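PDB 3UIF: sulfonate ABC transporter, periplasmic sulfonate-binding protein SsuA from Methylobacillus flagellatus, which probably captures sulfonates or related sulfur compounds in the periplasm and delivers them to an ABC importer for uptake. Local coordinates for residues W231-E236 with S265-W270; A277-Y282 with Q303-H308. One frame throughout, in Å; residues are numbered along the deposited sequence.

Interaction 1: W231-E236 with S265-W270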
ATOM      1  N   TRP A 231     -16.025   5.210  -7.870  1.00 42.05           N
ATOM      2  CA  TRP A 231     -16.692   4.223  -8.693  1.00 43.17           C
ATOM      3  C   TRP A 231     -16.387   2.812  -8.227  1.00 42.70           C
ATOM      4  O   TRP A 231     -17.288   1.969  -8.138  1.00 43.69           O
ATOM      5  CB  TRP A 231     -16.367   4.432 -10.174  1.00 43.81           C
ATOM      6  CG  TRP A 231     -16.906   3.310 -11.020  1.00 45.09           C
ATOM      7  CD1 TRP A 231     -18.178   3.193 -11.574  1.00 46.85           C
ATOM      8  CD2 TRP A 231     -16.215   2.074 -11.386  1.00 44.77           C
ATOM      9  NE1 TRP A 231     -18.310   2.008 -12.247  1.00 47.75           N
ATOM     10  CE2 TRP A 231     -17.172   1.285 -12.167  1.00 46.58           C
ATOM     11  CE3 TRP A 231     -14.956   1.559 -11.147  1.00 43.52           C
ATOM     12  CZ2 TRP A 231     -16.849   0.044 -12.690  1.00 47.03           C
ATOM     13  CZ3 TRP A 231     -14.639   0.301 -11.672  1.00 43.97           C
ATOM     14  CH2 TRP A 231     -15.563  -0.433 -12.430  1.00 45.66           C
ATOM     15  N   VAL A 232     -15.127   2.542  -7.914  1.00 41.30           N
ATOM     16  CA  VAL A 232     -14.724   1.208  -7.495  1.00 40.93           C
ATOM     17  C   VAL A 232     -15.163   0.892  -6.060  1.00 40.74           C
ATOM     18  O   VAL A 232     -15.316  -0.279  -5.707  1.00 40.85           O
ATOM     19  CB  VAL A 232     -13.193   1.007  -7.616  1.00 39.91           C
ATOM     20  CG1 VAL A 232     -12.463   1.644  -6.435  1.00 38.73           C
ATOM     21  CG2 VAL A 232     -12.841  -0.466  -7.725  1.00 40.12           C
ATOM     22  N   ALA A 233     -15.365   1.933  -5.248  1.00 40.38           N
ATOM     23  CA  ALA A 233     -15.616   1.774  -3.819  1.00 40.22           C
ATOM     24  C   ALA A 233     -17.063   1.350  -3.498  1.00 41.66           C
ATOM     25  O   ALA A 233     -17.355   0.919  -2.382  1.00 41.57           O
ATOM     26  CB  ALA A 233     -15.232   3.036  -3.064  1.00 39.67           C
ATOM     27  N   GLN A 234     -17.950   1.460  -4.484  1.00 42.78           N
ATOM     28  CA  GLN A 234     -19.307   0.962  -4.367  1.00 44.16           C
ATOM     29  C   GLN A 234     -19.280  -0.571  -4.464  1.00 44.70           C
ATOM     30  O   GLN A 234     -18.471  -1.126  -5.207  1.00 44.28           O
ATOM     31  CB  GLN A 234     -20.177   1.581  -5.463  1.00 45.85           C
ATOM     32  CG  GLN A 234     -20.128   3.110  -5.522  1.00 45.63           C
ATOM     33  CD  GLN A 234     -20.925   3.698  -6.678  1.00 48.14           C
ATOM     34  OE1 GLN A 234     -22.097   3.375  -6.876  1.00 49.00           O
ATOM     35  NE2 GLN A 234     -20.292   4.582  -7.442  1.00 49.04           N
ATOM     36  N   ASP A 235     -20.148  -1.245  -3.705  1.00 45.86           N
ATOM     37  CA  ASP A 235     -20.153  -2.719  -3.629  1.00 46.42           C
ATOM     38  C   ASP A 235     -20.437  -3.392  -4.957  1.00 47.21           C
ATOM     39  O   ASP A 235     -19.885  -4.454  -5.234  1.00 47.06           O
ATOM     40  CB  ASP A 235     -21.185  -3.240  -2.636  1.00 47.42           C
ATOM     41  CG  ASP A 235     -21.189  -2.481  -1.328  1.00 50.08           C
ATOM     42  OD1 ASP A 235     -20.154  -2.506  -0.616  1.00 46.10           O
ATOM     43  OD2 ASP A 235     -22.248  -1.870  -1.013  1.00 51.57           O
ATOM     44  N   GLU A 236     -21.299  -2.793  -5.778  1.00 48.56           N
ATOM     45  CA  GLU A 236     -21.631  -3.388  -7.073  1.00 49.90           C
ATOM     46  C   GLU A 236     -20.405  -3.546  -7.995  1.00 49.07           C
ATOM     47  O   GLU A 236     -20.446  -4.280  -8.982  1.00 49.90           O
ATOM     48  CB  GLU A 236     -22.730  -2.588  -7.765  1.00 51.61           C
ATOM     49  CG  GLU A 236     -22.253  -1.316  -8.459  1.00 51.35           C
ATOM     50  CD  GLU A 236     -23.381  -0.593  -9.180  1.00 56.85           C
ATOM     51  OE1 GLU A 236     -23.162  -0.042 -10.283  1.00 58.87           O
ATOM     52  OE2 GLU A 236     -24.506  -0.590  -8.644  1.00 60.57           O
ATOM     53  N   SER A 265     -14.519  -2.241   5.835  1.00 39.72           N
ATOM     54  CA  SER A 265     -15.409  -2.545   4.718  1.00 40.03           C
ATOM     55  C   SER A 265     -14.748  -2.317   3.369  1.00 39.03           C
ATOM     56  O   SER A 265     -13.691  -1.700   3.279  1.00 38.31           O
ATOM     57  CB  SER A 265     -16.674  -1.697   4.801  1.00 40.53           C
ATOM     58  OG  SER A 265     -16.445  -0.409   4.296  1.00 40.17           O
ATOM     59  N   TRP A 266     -15.389  -2.824   2.324  1.00 39.22           N
ATOM     60  CA  TRP A 266     -14.922  -2.644   0.960  1.00 39.22           C
ATOM     61  C   TRP A 266     -14.707  -1.190   0.586  1.00 38.70           C
ATOM     62  O   TRP A 266     -13.662  -0.831   0.033  1.00 37.80           O
ATOM     63  CB  TRP A 266     -15.891  -3.314  -0.014  1.00 40.29           C
ATOM     64  CG  TRP A 266     -15.581  -2.952  -1.433  1.00 40.05           C
ATOM     65  CD1 TRP A 266     -16.311  -2.124  -2.277  1.00 40.80           C
ATOM     66  CD2 TRP A 266     -14.392  -3.328  -2.197  1.00 39.38           C
ATOM     67  NE1 TRP A 266     -15.696  -2.006  -3.494  1.00 40.51           N
ATOM     68  CE2 TRP A 266     -14.536  -2.696  -3.511  1.00 39.76           C
ATOM     69  CE3 TRP A 266     -13.278  -4.128  -1.946  1.00 38.68           C
ATOM     70  CZ2 TRP A 266     -13.598  -2.859  -4.506  1.00 39.39           C
ATOM     71  CZ3 TRP A 266     -12.338  -4.291  -2.960  1.00 38.34           C
ATOM     72  CH2 TRP A 266     -12.500  -3.668  -4.212  1.00 38.86           C
ATOM     73  N   ARG A 267     -15.695  -0.351   0.892  1.00 39.26           N
ATOM     74  CA  ARG A 267     -15.612   1.076   0.660  1.00 39.15           C
ATOM     75  C   ARG A 267     -14.505   1.737   1.475  1.00 38.27           C
ATOM     76  O   ARG A 267     -13.729   2.540   0.960  1.00 37.53           O
ATOM     77  CB  ARG A 267     -16.950   1.731   0.972  1.00 40.36           C
ATOM     78  CG  ARG A 267     -17.054   3.174   0.490  1.00 40.15           C
ATOM     79  CD  ARG A 267     -18.226   3.903   1.127  1.00 41.11           C
ATOM     80  NE  ARG A 267     -19.500   3.395   0.637  1.00 42.39           N
ATOM     81  CZ  ARG A 267     -20.673   4.010   0.811  1.00 43.63           C
ATOM     82  NH1 ARG A 267     -20.727   5.172   1.464  1.00 44.10           N
ATOM     83  NH2 ARG A 267     -21.794   3.467   0.329  1.00 43.28           N
ATOM     84  N   GLN A 268     -14.438   1.401   2.751  1.00 38.39           N
ATOM     85  CA  GLN A 268     -13.427   1.968   3.637  1.00 37.82           C
ATOM     86  C   GLN A 268     -11.979   1.622   3.242  1.00 37.01           C
ATOM     87  O   GLN A 268     -11.054   2.390   3.517  1.00 37.18           O
ATOM     88  CB  GLN A 268     -13.719   1.587   5.092  1.00 38.78           C
ATOM     89  CG  GLN A 268     -14.945   2.264   5.683  1.00 39.42           C
ATOM     90  CD  GLN A 268     -14.787   3.776   5.792  1.00 39.49           C
ATOM     91  OE1 GLN A 268     -15.463   4.543   5.087  1.00 39.98           O
ATOM     92  NE2 GLN A 268     -13.887   4.216   6.666  1.00 38.91           N
ATOM     93  N   ARG A 269     -11.788   0.494   2.563  1.00 36.59           N
ATOM     94  CA  ARG A 269     -10.471   0.117   2.067  1.00 36.35           C
ATOM     95  C   ARG A 269      -9.912   1.121   1.051  1.00 35.78           C
ATOM     96  O   ARG A 269      -8.706   1.152   0.800  1.00 35.60           O
ATOM     97  CB  ARG A 269     -10.492  -1.296   1.473  1.00 36.41           C
ATOM     98  CG  ARG A 269     -10.716  -2.417   2.485  1.00 36.65           C
ATOM     99  CD  ARG A 269      -9.560  -2.629   3.454  1.00 36.40           C
ATOM    100  NE  ARG A 269      -8.338  -3.018   2.759  1.00 36.50           N
ATOM    101  CZ  ARG A 269      -7.979  -4.271   2.463  1.00 36.38           C
ATOM    102  NH1 ARG A 269      -8.741  -5.307   2.802  1.00 36.67           N
ATOM    103  NH2 ARG A 269      -6.839  -4.488   1.833  1.00 36.23           N
ATOM    104  N   TRP A 270     -10.795   1.940   0.490  1.00 35.91           N
ATOM    105  CA  TRP A 270     -10.453   2.863  -0.566  1.00 36.05           C
ATOM    106  C   TRP A 270     -10.416   4.284  -0.076  1.00 36.18           C
ATOM    107  O   TRP A 270     -10.244   5.211  -0.859  1.00 36.38           O
ATOM    108  CB  TRP A 270     -11.465   2.711  -1.704  1.00 36.78           C
ATOM    109  CG  TRP A 270     -11.322   1.409  -2.468  1.00 36.74           C
ATOM    110  CD1 TRP A 270     -11.987   0.206  -2.236  1.00 37.08           C
ATOM    111  CD2 TRP A 270     -10.438   1.134  -3.605  1.00 36.59           C
ATOM    112  NE1 TRP A 270     -11.593  -0.759  -3.118  1.00 37.19           N
ATOM    113  CE2 TRP A 270     -10.665  -0.280  -3.967  1.00 36.99           C
ATOM    114  CE3 TRP A 270      -9.512   1.884  -4.339  1.00 36.36           C
ATOM    115  CZ2 TRP A 270      -9.983  -0.892  -5.026  1.00 37.01           C
ATOM    116  CZ3 TRP A 270      -8.840   1.254  -5.398  1.00 36.35           C
ATOM    117  CH2 TRP A 270      -9.073  -0.098  -5.734  1.00 36.70           C
TER
HETATM  118  O   HOH W   1     -18.821  -1.226   1.434  1.00 42.97           O

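Interaction 2: A277-Y282 with Q303-H308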
ATOM      1  N   ALA A 277      -6.032   7.605  12.036  1.00 43.76           N
ATOM      2  CA  ALA A 277      -5.370   6.321  11.763  1.00 43.59           C
ATOM      3  C   ALA A 277      -4.307   6.416  10.650  1.00 42.47           C
ATOM      4  O   ALA A 277      -3.272   5.728  10.708  1.00 42.46           O
ATOM      5  CB  ALA A 277      -6.396   5.239  11.453  1.00 42.84           C
ATOM      6  N   LEU A 278      -4.558   7.271   9.652  1.00 41.67           N
ATOM      7  CA  LEU A 278      -3.541   7.595   8.636  1.00 41.37           C
ATOM      8  C   LEU A 278      -2.320   8.318   9.213  1.00 42.37           C
ATOM      9  O   LEU A 278      -1.183   7.903   8.985  1.00 42.26           O
ATOM     10  CB  LEU A 278      -4.141   8.423   7.500  1.00 40.64           C
ATOM     11  CG  LEU A 278      -3.133   8.779   6.416  1.00 40.30           C
ATOM     12  CD1 LEU A 278      -3.636   8.432   5.030  1.00 37.87           C
ATOM     13  CD2 LEU A 278      -2.728  10.238   6.542  1.00 41.16           C
ATOM     14  N   GLN A 279      -2.562   9.403   9.940  1.00 43.42           N
ATOM     15  CA  GLN A 279      -1.485  10.129  10.596  1.00 44.98           C
ATOM     16  C   GLN A 279      -0.633   9.174  11.438  1.00 45.54           C
ATOM     17  O   GLN A 279       0.593   9.136  11.314  1.00 45.90           O
ATOM     18  CB  GLN A 279      -2.038  11.260  11.456  1.00 47.07           C
ATOM     19  CG  GLN A 279      -2.521  12.462  10.651  1.00 49.12           C
ATOM     20  CD  GLN A 279      -3.570  13.304  11.391  1.00 52.19           C
ATOM     21  OE1 GLN A 279      -3.420  13.633  12.586  1.00 50.39           O
ATOM     22  NE2 GLN A 279      -4.647  13.664  10.675  1.00 52.69           N
ATOM     23  N   GLU A 280      -1.299   8.382  12.270  1.00 45.82           N
ATOM     24  CA  GLU A 280      -0.627   7.443  13.149  1.00 46.66           C
ATOM     25  C   GLU A 280       0.220   6.384  12.390  1.00 45.52           C
ATOM     26  O   GLU A 280       1.376   6.111  12.735  1.00 46.34           O
ATOM     27  CB  GLU A 280      -1.688   6.796  14.032  1.00 47.06           C
ATOM     28  CG  GLU A 280      -1.171   5.745  14.986  1.00 48.00           C
ATOM     29  CD  GLU A 280      -0.263   6.323  16.043  1.00 51.98           C
ATOM     30  OE1 GLU A 280      -0.050   7.566  16.053  1.00 50.83           O
ATOM     31  OE2 GLU A 280       0.238   5.521  16.862  1.00 55.15           O
ATOM     32  N   HIS A 281      -0.360   5.799  11.352  1.00 43.91           N
ATOM     33  CA  HIS A 281       0.379   4.909  10.480  1.00 42.97           C
ATOM     34  C   HIS A 281       1.635   5.579   9.958  1.00 43.37           C
ATOM     35  O   HIS A 281       2.700   4.969   9.941  1.00 43.85           O
ATOM     36  CB  HIS A 281      -0.514   4.430   9.335  1.00 41.41           C
ATOM     37  CG  HIS A 281       0.227   3.669   8.270  1.00 40.83           C
ATOM     38  ND1 HIS A 281       0.568   2.366   8.411  1.00 40.84           N
ATOM     39  CD2 HIS A 281       0.740   4.081   7.036  1.00 39.85           C
ATOM     40  CE1 HIS A 281       1.246   1.957   7.309  1.00 39.95           C
ATOM     41  NE2 HIS A 281       1.352   3.008   6.473  1.00 39.72           N
ATOM     42  N   TYR A 282       1.531   6.836   9.533  1.00 43.40           N
ATOM     43  CA  TYR A 282       2.692   7.559   8.997  1.00 43.96           C
ATOM     44  C   TYR A 282       3.766   7.918  10.033  1.00 45.94           C
ATOM     45  O   TYR A 282       4.961   7.719   9.784  1.00 46.75           O
ATOM     46  CB  TYR A 282       2.251   8.763   8.171  1.00 43.52           C
ATOM     47  CG  TYR A 282       1.916   8.330   6.772  1.00 42.16           C
ATOM     48  CD1 TYR A 282       2.909   8.290   5.790  1.00 41.91           C
ATOM     49  CD2 TYR A 282       0.618   7.917   6.431  1.00 41.08           C
ATOM     50  CE1 TYR A 282       2.620   7.868   4.505  1.00 40.88           C
ATOM     51  CE2 TYR A 282       0.324   7.487   5.147  1.00 39.99           C
ATOM     52  CZ  TYR A 282       1.331   7.459   4.190  1.00 39.95           C
ATOM     53  OH  TYR A 282       1.080   7.043   2.905  1.00 39.08           O
ATOM     54  N   GLN A 303       4.956  17.812   6.796  1.00 53.12           N
ATOM     55  CA  GLN A 303       5.299  18.380   5.481  1.00 53.03           C
ATOM     56  C   GLN A 303       5.080  17.410   4.288  1.00 50.92           C
ATOM     57  O   GLN A 303       5.047  17.813   3.123  1.00 50.58           O
ATOM     58  CB  GLN A 303       6.755  18.866   5.516  1.00 54.72           C
ATOM     59  CG  GLN A 303       7.170  19.805   4.386  1.00 55.09           C
ATOM     60  CD  GLN A 303       8.663  20.168   4.438  1.00 58.79           C
ATOM     61  OE1 GLN A 303       9.356  20.120   3.415  1.00 56.04           O
ATOM     62  NE2 GLN A 303       9.167  20.520   5.630  1.00 60.19           N
HETATM   63  N   MSE A 304       4.932  16.131   4.600  1.00 49.59           N
HETATM   64  CA  MSE A 304       4.777  15.076   3.610  1.00 48.08           C
HETATM   65  C   MSE A 304       3.317  14.764   3.353  1.00 45.01           C
HETATM   66  O   MSE A 304       2.984  14.153   2.344  1.00 43.74           O
HETATM   67  CB  MSE A 304       5.531  13.958   4.299  1.00 47.35           C
HETATM   68  CG  MSE A 304       5.364  12.593   3.678  1.00 44.86           C
HETATM   69 SE   MSE A 304       6.546  11.410   4.725  1.00 51.09          SE
HETATM   70  CE  MSE A 304       6.324   9.921   3.485  1.00 43.52           C
ATOM     71  N   LEU A 305       2.426  15.185   4.244  1.00 46.57           N
ATOM     72  CA  LEU A 305       1.000  14.987   4.020  1.00 44.18           C
ATOM     73  C   LEU A 305       0.266  16.284   3.699  1.00 44.42           C
ATOM     74  O   LEU A 305       0.274  17.220   4.500  1.00 45.52           O
ATOM     75  CB  LEU A 305       0.350  14.348   5.240  1.00 43.82           C
ATOM     76  CG  LEU A 305       0.969  13.114   5.887  1.00 45.22           C
ATOM     77  CD1 LEU A 305       0.233  12.855   7.193  1.00 43.80           C
ATOM     78  CD2 LEU A 305       0.945  11.910   4.955  1.00 41.37           C
ATOM     79  N   ASN A 306      -0.377  16.331   2.536  1.00 43.24           N
ATOM     80  CA  ASN A 306      -1.173  17.481   2.140  1.00 43.63           C
ATOM     81  C   ASN A 306      -2.643  17.124   1.884  1.00 42.60           C
ATOM     82  O   ASN A 306      -2.976  16.638   0.806  1.00 41.51           O
ATOM     83  CB  ASN A 306      -0.551  18.140   0.910  1.00 43.51           C
ATOM     84  CG  ASN A 306      -1.172  19.487   0.586  1.00 44.36           C
ATOM     85  OD1 ASN A 306      -2.166  19.900   1.182  1.00 45.14           O
ATOM     86  ND2 ASN A 306      -0.587  20.173  -0.372  1.00 44.60           N
ATOM     87  N   PRO A 307      -3.529  17.379   2.870  1.00 43.08           N
ATOM     88  CA  PRO A 307      -4.961  17.058   2.750  1.00 42.44           C
ATOM     89  C   PRO A 307      -5.804  18.054   1.937  1.00 43.38           C
ATOM     90  O   PRO A 307      -7.010  17.843   1.782  1.00 43.33           O
ATOM     91  CB  PRO A 307      -5.439  17.045   4.212  1.00 43.37           C
ATOM     92  CG  PRO A 307      -4.549  18.032   4.885  1.00 45.04           C
ATOM     93  CD  PRO A 307      -3.208  17.947   4.195  1.00 44.81           C
ATOM     94  N   HIS A 308      -5.192  19.116   1.424  1.00 43.95           N
ATOM     95  CA  HIS A 308      -5.956  20.189   0.765  1.00 45.24           C
ATOM     96  C   HIS A 308      -6.710  19.774  -0.483  1.00 44.31           C
ATOM     97  O   HIS A 308      -7.811  20.269  -0.732  1.00 45.09           O
ATOM     98  CB  HIS A 308      -5.074  21.427   0.500  1.00 46.62           C
ATOM     99  CG  HIS A 308      -5.705  22.447  -0.432  1.00 47.15           C
ATOM    100  ND1 HIS A 308      -6.768  23.210  -0.072  1.00 48.63           N
ATOM    101  CD2 HIS A 308      -5.394  22.804  -1.758  1.00 48.54           C
ATOM    102  CE1 HIS A 308      -7.111  24.024  -1.109  1.00 49.26           C
ATOM    103  NE2 HIS A 308      -6.271  23.771  -2.139  1.00 48.67           N
TER

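Interaction 1: W231-E236 with S265-W270
The C-terminal part of helix 215-233, with the turn that follows it, meets the loop between helices 252-257 and 276-291 through Val232, Ala233, Trp266 and Trp270, an example of how a helix end exposes carbonyl groups that a neighbouring loop can engage. Ala233 and Arg267 mark the nearest backbone approach, their CA atoms 4.5 Å apart. The indole of Trp266 carries the polar part of the contact. With CG opposite the backbone N (chi1 170°), the ring projects across to the helix, and its NE1 donates to Val232 O at 2.8 Å, the N-H lying in the carbonyl plane but bent at the hydrogen to 137°. The same N-H makes a weak second bond to Gln234 O, at 3.4 Å, and thus spans two carbonyls of the chain as it leaves the helix. Segment 265-270 is itself a compact turn: Ser265 OG accepts from Gln268 N at 3.1 Å in an ST motif, and Trp270 NE1 sits over one face of the Trp266 ring, toward its rim. Val232 CG1 lies 3.4 Å from the centroid of the Trp270 six-membered ring, almost directly over the face, a CH-pi contact, while CG2 sits where the two indoles come together, near Trp270 CZ2 and 4.1 Å from Trp266 CZ2. Replacing Trp266 by a leucine would probably leave the Val232 and Gln234 carbonyls without their shared N-H donor and open a gap beside Val232 CG2. Arg267 packs its CG against Ala233 CB, while its guanidinium turns to Phe322, hydrogen-bonding the carbonyl and making a cation-pi contact with the ring. A water molecule donates to Asp235 OD1 at 2.8 Å and accepts from Arg267 N.

Interaction 2: A277-Y282 with Q303-H308
Leu278 and Tyr282, one turn apart on helix 276-291, face Leu305, where the chain has left the short helix 301-304; the nearest CA atoms, those of Gln279 and Leu305, are still 8.5 Å apart, so only side chains bridge the two backbones. Leu305 contributes most of the contact. Its CG stands opposite the carbonyl carbon (chi1 -49°) and its methyls part: CD2 lies over the centre of the Tyr282 ring, 4.1 Å from the centroid and 9° off the normal, a CH-pi contact, whereas CD1 meets Leu278 CD2 at 4.0 Å. The aliphatic part of Gln279 borders the same methyl, its amide NE2 bonded to Tyr274 O. Selenomethionine Met304 comes to the Tyr282 ring differently, its CE lying at the edge near the ring plane, 4.4 Å from Tyr282 CE1. Beyond, Asn306 OD1 accepts from His308 N at 3.1 Å, from above the carbonyl plane, a capping bond at the start of helix 308-316. Met304 and Asn306 make backbone hydrogen bonds with Leu91, and Tyr282 and Leu305 both touch the Leu91 side chain. Helix 276-291 is thereby packed against strand 89-94 and the chain running beside it, the helix-on-sheet layering of an alpha/beta domain in periplasmic binding proteins.

Interactions 1 and 2 follow one another along the chain: the loop holding 265-270 leads within a few residues into helix 276-291, which supplies one side of interaction 2. Their centres lie 21 Å apart and their nearest atoms about 9 Å, so neither touches the other. A second connection runs through the chain around strand 89-94. Leu91 is bonded to Met304 and Asn306 at interaction 2, and Thr97, just beyond the strand, is bonded to Arg269 at interaction 1. A glycerol, probably from the crystallisation liquor, accompanies interaction 1, about 4 Å from the Trp270 side chain and hydrogen-bonded to Arg269 O; it does not establish a sulfonate site.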